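Local structure of phosphoribosylaminoimidazole carboxylase, ATPase subunit (Bacillus anthracis, 3V4S) at residues T257-M262 with R278-G283; K195-I200 with A231-E236; I17-G22 with V78-F83. The protein probably catalyses the ATP-dependent carboxylation of 5-aminoimidazole ribonucleotide by bicarbonate to N5-carboxyaminoimidazole ribonucleotide, a step of purine biosynthesis. One frame throughout, in Å; residues are numbered along the deposited sequence.

Contact 1. Residues T257-M262 with R278-G283; sequences TLAVEM and RPHNSG. With MG (magnesium ion), chain G; CO3 (carbonate ion), chain I.
The H280 imidazole carries a carbonate over one face, offset toward the rim, and the carboxylate of the magnesium ligand E261 at its edge. The ring and the E261 carboxylate are turned 71° apart, and the bond from H280 NE2 to E261 OE2, 3.0 Å long, is weak because it is strongly bent (124° at the hydrogen). E261 OE1, 2.3 Å from the magnesium, also takes a hydrogen bond from N273, and E274 binds the same metal. A chi1 of -169° swings the ring away from the H280 backbone N, and the A259 methyl meets it obliquely, the CB atoms of A259 and H280 being 3.3 Å apart. At the other nitrogen, H280 ND1 accepts a hydrogen bond from S282 N, which lies tilted from the ring plane, and is hydrogen-bonded to S282 OG at 2.8 Å; the pair fixes the rotation of the ring. The carbonate is gripped by a two-pronged R278, NH1 to O2 at 2.7 Å and NH2 to O1 at 2.8 Å, and N281 N adds a third bond to O2. R278 NH1 also reaches P279 O, steadying the guanidinium. K354 completes this pocket, consistent with a bicarbonate site. The T257 methyl packs on the R278–P279 peptide, where the loop leaves strand 270-276; strand 256-264 runs between that strand and strand 195-203, and helix 294-303 backs P279.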
# COMPACT_ATOMS: atom_id res chain seq x y z
N THR B 257 4.92 3.10 17.97
CA THR B 257 6.08 3.39 17.13
C THR B 257 7.00 4.38 17.83
O THR B 257 6.54 5.32 18.47
CB THR B 257 5.64 3.97 15.76
OG1 THR B 257 4.81 3.01 15.10
CG2 THR B 257 6.85 4.29 14.86
N LEU B 258 8.31 4.16 17.71
CA LEU B 258 9.28 5.12 18.18
C LEU B 258 10.36 5.32 17.13
O LEU B 258 10.99 4.36 16.68
CB LEU B 258 9.90 4.67 19.51
CG LEU B 258 10.86 5.58 20.27
CD1 LEU B 258 10.17 6.86 20.77
CD2 LEU B 258 11.43 4.79 21.44
N ALA B 259 10.53 6.58 16.72
CA ALA B 259 11.57 6.97 15.80
C ALA B 259 12.70 7.53 16.67
O ALA B 259 12.46 8.40 17.52
CB ALA B 259 11.07 8.04 14.83
N VAL B 260 13.92 7.03 16.43
CA VAL B 260 15.11 7.43 17.18
C VAL B 260 16.10 8.08 16.22
O VAL B 260 16.65 7.40 15.35
CB VAL B 260 15.77 6.22 17.89
CG1 VAL B 260 16.92 6.66 18.79
CG2 VAL B 260 14.73 5.45 18.71
N GLU B 261 16.30 9.39 16.36
CA GLU B 261 17.31 10.10 15.57
C GLU B 261 18.65 10.07 16.28
O GLU B 261 18.72 10.33 17.49
CB GLU B 261 16.92 11.56 15.35
CG GLU B 261 15.64 11.79 14.57
CD GLU B 261 15.39 13.27 14.31
OE1 GLU B 261 16.28 14.13 14.58
OE2 GLU B 261 14.31 13.60 13.84
N MET B 262 19.72 9.85 15.51
CA MET B 262 21.05 9.61 16.04
C MET B 262 22.14 10.34 15.28
O MET B 262 21.98 10.68 14.09
CB MET B 262 21.35 8.11 16.01
CG MET B 262 20.50 7.29 16.95
SD MET B 262 20.69 5.55 16.53
CE MET B 262 19.60 4.78 17.71
N ARG B 278 5.87 8.25 17.24
CA ARG B 278 4.95 8.16 16.11
C ARG B 278 5.76 7.77 14.87
O ARG B 278 7.01 7.90 14.86
CB ARG B 278 4.29 9.53 15.87
CG ARG B 278 5.31 10.67 15.79
CD ARG B 278 4.81 11.94 15.11
NE ARG B 278 5.83 12.99 15.17
CZ ARG B 278 6.82 13.12 14.29
NH1 ARG B 278 6.95 12.29 13.25
NH2 ARG B 278 7.70 14.10 14.45
N PRO B 279 5.06 7.30 13.80
CA PRO B 279 5.74 7.21 12.50
C PRO B 279 6.45 8.53 12.20
O PRO B 279 6.00 9.60 12.60
CB PRO B 279 4.59 6.96 11.51
CG PRO B 279 3.54 6.28 12.33
CD PRO B 279 3.67 6.83 13.73
N HIS B 280 7.56 8.45 11.49
CA HIS B 280 8.46 9.57 11.31
C HIS B 280 8.78 9.67 9.86
O HIS B 280 8.80 8.65 9.16
CB HIS B 280 9.73 9.27 12.09
CG HIS B 280 10.68 10.44 12.22
ND1 HIS B 280 11.75 10.58 11.44
CD2 HIS B 280 10.70 11.50 13.13
CE1 HIS B 280 12.42 11.69 11.79
NE2 HIS B 280 11.79 12.25 12.83
N ASN B 281 9.01 10.89 9.38
CA ASN B 281 9.39 11.17 7.99
C ASN B 281 10.55 10.28 7.51
O ASN B 281 10.61 9.91 6.34
CB ASN B 281 9.77 12.65 7.90
CG ASN B 281 9.75 13.21 6.49
OD1 ASN B 281 9.76 14.42 6.35
ND2 ASN B 281 9.74 12.36 5.45
N SER B 282 11.47 9.94 8.41
CA SER B 282 12.63 9.12 8.03
C SER B 282 12.26 7.65 7.84
O SER B 282 13.07 6.88 7.34
CB SER B 282 13.78 9.27 9.04
OG SER B 282 13.43 8.69 10.28
N GLY B 283 11.03 7.27 8.21
CA GLY B 283 10.52 5.92 7.95
C GLY B 283 9.63 5.76 6.71
O GLY B 283 9.12 4.67 6.45
MG MG G . 15.12 16.08 14.16
C CO3 I . 9.42 14.04 11.37
O1 CO3 I . 9.48 14.68 12.43
O2 CO3 I . 8.52 13.20 11.20
O3 CO3 I . 10.25 14.24 10.49
O HOH W 1 16.05 16.31 12.44

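Contact 2. Residues K195-I200 with A231-E236; sequences KEVSVI and ARITEE. With ATP (adenosine-5'-triphosphate), chain F.
A single carboxylate oxygen, OE2 of E216, is gripped from both segments, by salt bridges from K195 NZ and R232 NH1. The two cationic side chains cross at about a right angle, and the shared anion probably offsets the closeness of the like charges, K195 NZ lying 3.9 Å from R232 NH1. The bend at the end of the lysine (chi4 -56°) turns its ammonium aside while the methylenes before it run over the loop: K195 CE lies 3.2 Å from the carbonyl O of R232, and K195 CD meets the CG2 branch of I233 at 3.9 Å. That carbonyl belongs to the middle residue of an inverse gamma turn, closed by a weak bond from I233 N to A231 O. One layer further in, V197 CG1 is 4.3 Å from A231 CB, and it touches the same I233 CG2 branch, so a small apolar patch lies beneath the charged cluster. This strand belongs to the antiparallel sheet of the ATP-grasp domain, and its alternating residues serve opposite faces. Residues K195 and V197 point to the loop that leads into helix 235-251, whereas E196, between them, reaches to the nucleotide on the other side of the sheet. Its carboxylate takes both ribose hydroxyls, E196 OE1 from O2' of ATP at 2.6 Å and E196 OE2 from O3' of ATP at 2.6 Å, and H219 holds OE1 as a second-shell partner. Beyond the turn, T234 is the N-cap of helix 235-251, its OG1 bonded to the backbone N of L237.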
# COMPACT_ATOMS: atom_id res chain seq x y z
N LYS B 195 27.72 11.09 10.07
CA LYS B 195 26.40 10.91 9.46
C LYS B 195 25.30 10.97 10.53
O LYS B 195 25.55 10.68 11.71
CB LYS B 195 26.33 9.57 8.72
CG LYS B 195 27.06 9.56 7.39
CD LYS B 195 27.31 8.14 6.90
CE LYS B 195 28.19 8.14 5.67
NZ LYS B 195 27.61 8.98 4.58
N GLU B 196 24.10 11.38 10.11
CA GLU B 196 22.90 11.26 10.93
C GLU B 196 22.15 10.01 10.50
O GLU B 196 22.01 9.75 9.31
CB GLU B 196 21.95 12.43 10.70
CG GLU B 196 22.53 13.79 11.02
CD GLU B 196 21.45 14.83 11.06
OE1 GLU B 196 21.47 15.72 10.18
OE2 GLU B 196 20.58 14.75 11.95
N VAL B 197 21.66 9.25 11.47
CA VAL B 197 20.89 8.07 11.13
C VAL B 197 19.67 8.00 12.02
O VAL B 197 19.62 8.65 13.05
CB VAL B 197 21.70 6.76 11.25
CG1 VAL B 197 22.95 6.79 10.37
CG2 VAL B 197 22.01 6.42 12.70
N SER B 198 18.69 7.21 11.60
CA SER B 198 17.53 6.96 12.42
C SER B 198 17.12 5.51 12.34
O SER B 198 17.44 4.79 11.36
CB SER B 198 16.36 7.87 12.03
OG SER B 198 15.89 7.55 10.73
N VAL B 199 16.41 5.10 13.38
CA VAL B 199 15.91 3.75 13.53
C VAL B 199 14.49 3.87 14.05
O VAL B 199 14.21 4.65 14.99
CB VAL B 199 16.77 2.98 14.56
CG1 VAL B 199 16.28 1.56 14.69
CG2 VAL B 199 18.23 2.97 14.14
N ILE B 200 13.57 3.15 13.39
CA ILE B 200 12.17 3.11 13.79
C ILE B 200 11.95 1.78 14.48
O ILE B 200 12.18 0.71 13.89
CB ILE B 200 11.22 3.19 12.57
CG1 ILE B 200 11.52 4.39 11.65
CG2 ILE B 200 9.76 3.13 13.02
CD1 ILE B 200 11.23 5.77 12.19
N ALA B 231 21.67 2.58 5.29
CA ALA B 231 22.58 3.68 5.65
C ALA B 231 24.00 3.26 5.27
O ALA B 231 24.37 2.10 5.44
CB ALA B 231 22.49 3.98 7.14
N ARG B 232 24.78 4.20 4.73
CA ARG B 232 26.16 3.90 4.31
C ARG B 232 27.09 3.99 5.51
O ARG B 232 27.82 4.96 5.69
CB ARG B 232 26.59 4.83 3.18
CG ARG B 232 25.74 4.65 1.92
CD ARG B 232 25.96 5.76 0.92
NE ARG B 232 25.64 7.07 1.48
CZ ARG B 232 25.72 8.20 0.80
NH1 ARG B 232 25.40 9.35 1.38
NH2 ARG B 232 26.13 8.19 -0.46
N ILE B 233 27.01 2.97 6.35
CA ILE B 233 27.73 2.91 7.62
C ILE B 233 28.20 1.47 7.80
O ILE B 233 27.80 0.59 7.05
CB ILE B 233 26.85 3.33 8.84
CG1 ILE B 233 25.63 2.40 9.00
CG2 ILE B 233 26.41 4.79 8.71
CD1 ILE B 233 24.82 2.67 10.25
N THR B 234 29.05 1.24 8.80
CA THR B 234 29.57 -0.10 9.03
C THR B 234 28.49 -0.98 9.61
O THR B 234 27.57 -0.50 10.29
CB THR B 234 30.73 -0.06 10.05
OG1 THR B 234 30.25 0.47 11.29
CG2 THR B 234 31.89 0.79 9.53
N GLU B 235 28.60 -2.28 9.34
CA GLU B 235 27.77 -3.29 10.00
C GLU B 235 27.76 -3.11 11.53
O GLU B 235 26.73 -3.28 12.17
CB GLU B 235 28.22 -4.70 9.60
CG GLU B 235 27.50 -5.85 10.30
CD GLU B 235 26.13 -6.16 9.72
OE1 GLU B 235 25.86 -7.35 9.45
OE2 GLU B 235 25.31 -5.23 9.54
N GLU B 236 28.92 -2.74 12.08
CA GLU B 236 29.05 -2.49 13.53
C GLU B 236 28.16 -1.35 14.01
O GLU B 236 27.48 -1.50 15.02
CB GLU B 236 30.50 -2.19 13.92
CG GLU B 236 31.43 -3.40 13.97
CD GLU B 236 32.21 -3.61 12.68
OE1 GLU B 236 31.95 -2.93 11.66
OE2 GLU B 236 33.12 -4.48 12.70
PG ATP F . 12.49 17.86 13.53
O1G ATP F . 13.10 16.50 13.27
O2G ATP F . 11.91 18.55 12.32
O3G ATP F . 11.59 17.90 14.73
PB ATP F . 13.98 19.71 15.20
O1B ATP F . 13.33 21.03 14.92
O2B ATP F . 13.68 18.99 16.48
O3B ATP F . 13.81 18.75 13.90
PA ATP F . 16.68 18.86 15.67
O1A ATP F . 16.26 17.50 15.16
O2A ATP F . 17.09 19.01 17.12
O3A ATP F . 15.57 19.97 15.28
O5' ATP F . 17.88 19.38 14.76
C5' ATP F . 17.69 19.52 13.35
C4' ATP F . 19.04 19.24 12.72
O4' ATP F . 20.02 20.16 13.23
C3' ATP F . 19.58 17.86 13.07
O3' ATP F . 19.02 16.78 12.28
C2' ATP F . 21.08 18.07 12.92
O2' ATP F . 21.48 17.96 11.55
C1' ATP F . 21.29 19.50 13.41
N9 ATP F . 21.66 19.45 14.85
C8 ATP F . 20.82 19.55 15.90
N7 ATP F . 21.50 19.42 17.07
C5 ATP F . 22.80 19.25 16.78
C6 ATP F . 24.07 19.06 17.53
N6 ATP F . 24.10 19.04 18.89
N1 ATP F . 25.22 18.92 16.82
C2 ATP F . 25.24 18.95 15.47
N3 ATP F . 24.13 19.11 14.73
C4 ATP F . 22.91 19.27 15.31

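Contact 3. Residues I17-G22 with V78-F83; sequences IGIIGG and VVTYEF
OE2 of the E82 carboxylate sits above the face of the G21–G22 peptide, 3.2 Å from G21 C. The chain of E82 bends at chi2 (98°) to come back over the loop, and CG is packed tightly on G21 O at 3.0 Å. Its oxygens then accept backbone N-H groups, OE1 from G26 and OE2 from G23. The two aromatic rings lead off elsewhere: Y81 to L91 and P277, and F83, poorly ordered, to a stack with Y63. The positive phi of G21 suits a residue without a side chain, and E82 OE2 and F83 CB already crowd its CA. G21, G23 and G26 resemble the Rossmann-type GxGxxG turn, here between strand 16-20 and helix 24-35, consistent with the preATP-grasp domain. The strands behind it are parallel neighbours, inclined at 27°, joined by four backbone bonds that begin with G18 N to V78 O at 2.8 Å and continue with T80 N to G18 O, I20 N to T80 O and E82 N to I20 O. On one face I17 lies beside V78 and I19 beside T80, with I17 and T80 against helix 294-303; on the other, I20 CD1 presses on V79 CG1 at 3.6 Å, near helix 88-97.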
# COMPACT_ATOMS: atom_id res chain seq x y z
N ILE B 17 -10.66 2.55 14.21
CA ILE B 17 -9.49 3.21 14.79
C ILE B 17 -9.72 4.71 14.69
O ILE B 17 -10.09 5.23 13.63
CB ILE B 17 -8.17 2.79 14.07
CG1 ILE B 17 -8.00 1.26 14.15
CG2 ILE B 17 -6.97 3.55 14.64
CD1 ILE B 17 -6.87 0.69 13.33
N GLY B 18 -9.57 5.39 15.83
CA GLY B 18 -9.70 6.83 15.92
C GLY B 18 -8.33 7.45 15.97
O GLY B 18 -7.43 6.97 16.67
N ILE B 19 -8.14 8.51 15.20
CA ILE B 19 -6.84 9.14 15.10
C ILE B 19 -6.99 10.61 15.43
O ILE B 19 -7.83 11.29 14.86
CB ILE B 19 -6.24 8.99 13.67
CG1 ILE B 19 -6.21 7.52 13.22
CG2 ILE B 19 -4.86 9.65 13.60
CD1 ILE B 19 -5.90 7.33 11.74
N ILE B 20 -6.16 11.08 16.35
CA ILE B 20 -6.14 12.50 16.68
C ILE B 20 -5.09 13.17 15.83
O ILE B 20 -3.90 12.87 15.98
CB ILE B 20 -5.77 12.75 18.16
CG1 ILE B 20 -6.82 12.09 19.05
CG2 ILE B 20 -5.69 14.25 18.43
CD1 ILE B 20 -6.25 11.51 20.32
N GLY B 21 -5.52 14.09 14.97
CA GLY B 21 -4.63 14.76 14.02
C GLY B 21 -4.86 14.19 12.64
O GLY B 21 -4.82 12.97 12.45
N GLY B 22 -5.11 15.07 11.67
CA GLY B 22 -5.44 14.64 10.32
C GLY B 22 -4.36 14.92 9.30
O GLY B 22 -4.65 15.02 8.10
N VAL B 78 -10.36 1.93 19.43
CA VAL B 78 -8.98 2.20 19.86
C VAL B 78 -8.64 3.58 19.32
O VAL B 78 -9.16 3.98 18.26
CB VAL B 78 -7.98 1.09 19.41
CG1 VAL B 78 -7.89 0.99 17.89
CG2 VAL B 78 -6.60 1.33 20.00
N VAL B 79 -7.85 4.33 20.08
CA VAL B 79 -7.45 5.68 19.69
C VAL B 79 -5.91 5.77 19.64
O VAL B 79 -5.20 5.17 20.46
CB VAL B 79 -8.01 6.78 20.64
CG1 VAL B 79 -7.60 8.18 20.17
CG2 VAL B 79 -9.53 6.70 20.73
N THR B 80 -5.43 6.49 18.64
CA THR B 80 -4.01 6.77 18.47
C THR B 80 -3.87 8.24 18.05
O THR B 80 -4.86 8.88 17.70
CB THR B 80 -3.35 5.83 17.43
OG1 THR B 80 -1.93 6.09 17.36
CG2 THR B 80 -3.98 5.98 16.03
N TYR B 81 -2.65 8.77 18.13
CA TYR B 81 -2.39 10.14 17.72
C TYR B 81 -1.31 10.12 16.64
O TYR B 81 -0.48 9.21 16.59
CB TYR B 81 -1.95 11.01 18.92
CG TYR B 81 -0.75 10.46 19.66
CD1 TYR B 81 -0.91 9.57 20.73
CD2 TYR B 81 0.54 10.83 19.30
CE1 TYR B 81 0.18 9.06 21.41
CE2 TYR B 81 1.64 10.33 19.97
CZ TYR B 81 1.46 9.44 21.01
OH TYR B 81 2.57 8.94 21.64
N GLU B 82 -1.34 11.11 15.77
CA GLU B 82 -0.31 11.28 14.77
C GLU B 82 0.28 12.67 14.95
O GLU B 82 1.33 13.00 14.39
CB GLU B 82 -0.89 11.10 13.37
CG GLU B 82 -1.95 12.11 12.99
CD GLU B 82 -1.41 13.25 12.14
OE1 GLU B 82 -0.70 12.99 11.15
OE2 GLU B 82 -1.71 14.42 12.44
N PHE B 83 -0.44 13.49 15.72
CA PHE B 83 -0.05 14.86 16.05
C PHE B 83 0.77 14.80 17.33
O PHE B 83 0.25 14.45 18.39
CB PHE B 83 -1.28 15.77 16.20
CG PHE B 83 -0.95 17.24 16.21
CD1 PHE B 83 -0.96 17.95 17.41
CD2 PHE B 83 -0.63 17.91 15.03
CE1 PHE B 83 -0.65 19.31 17.42
CE2 PHE B 83 -0.32 19.26 15.04
CZ PHE B 83 -0.33 19.97 16.24

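From the N terminus, contact 3 closes first, joining strands 16-20 and 78-81 across a loop holding helices 24-35 and 68-75 and two further strands of the parallel sheet. Contact 2 follows, closing a loop of strands 209-220 and 223-229, and contact 1 closes the shortest, around the return along strand 270-276. The three stand in series, none nested or crossing. Contacts 1 and 2 share the antiparallel sheet, where strands 256-264 and 195-203 are neighbours: M262 N meets V197 O, and the S282 and S198 hydroxyls touch. R278 CD packs on E82 O, linking contact 1 to contact 3, whose centre lies about 30 Å from that of contact 2.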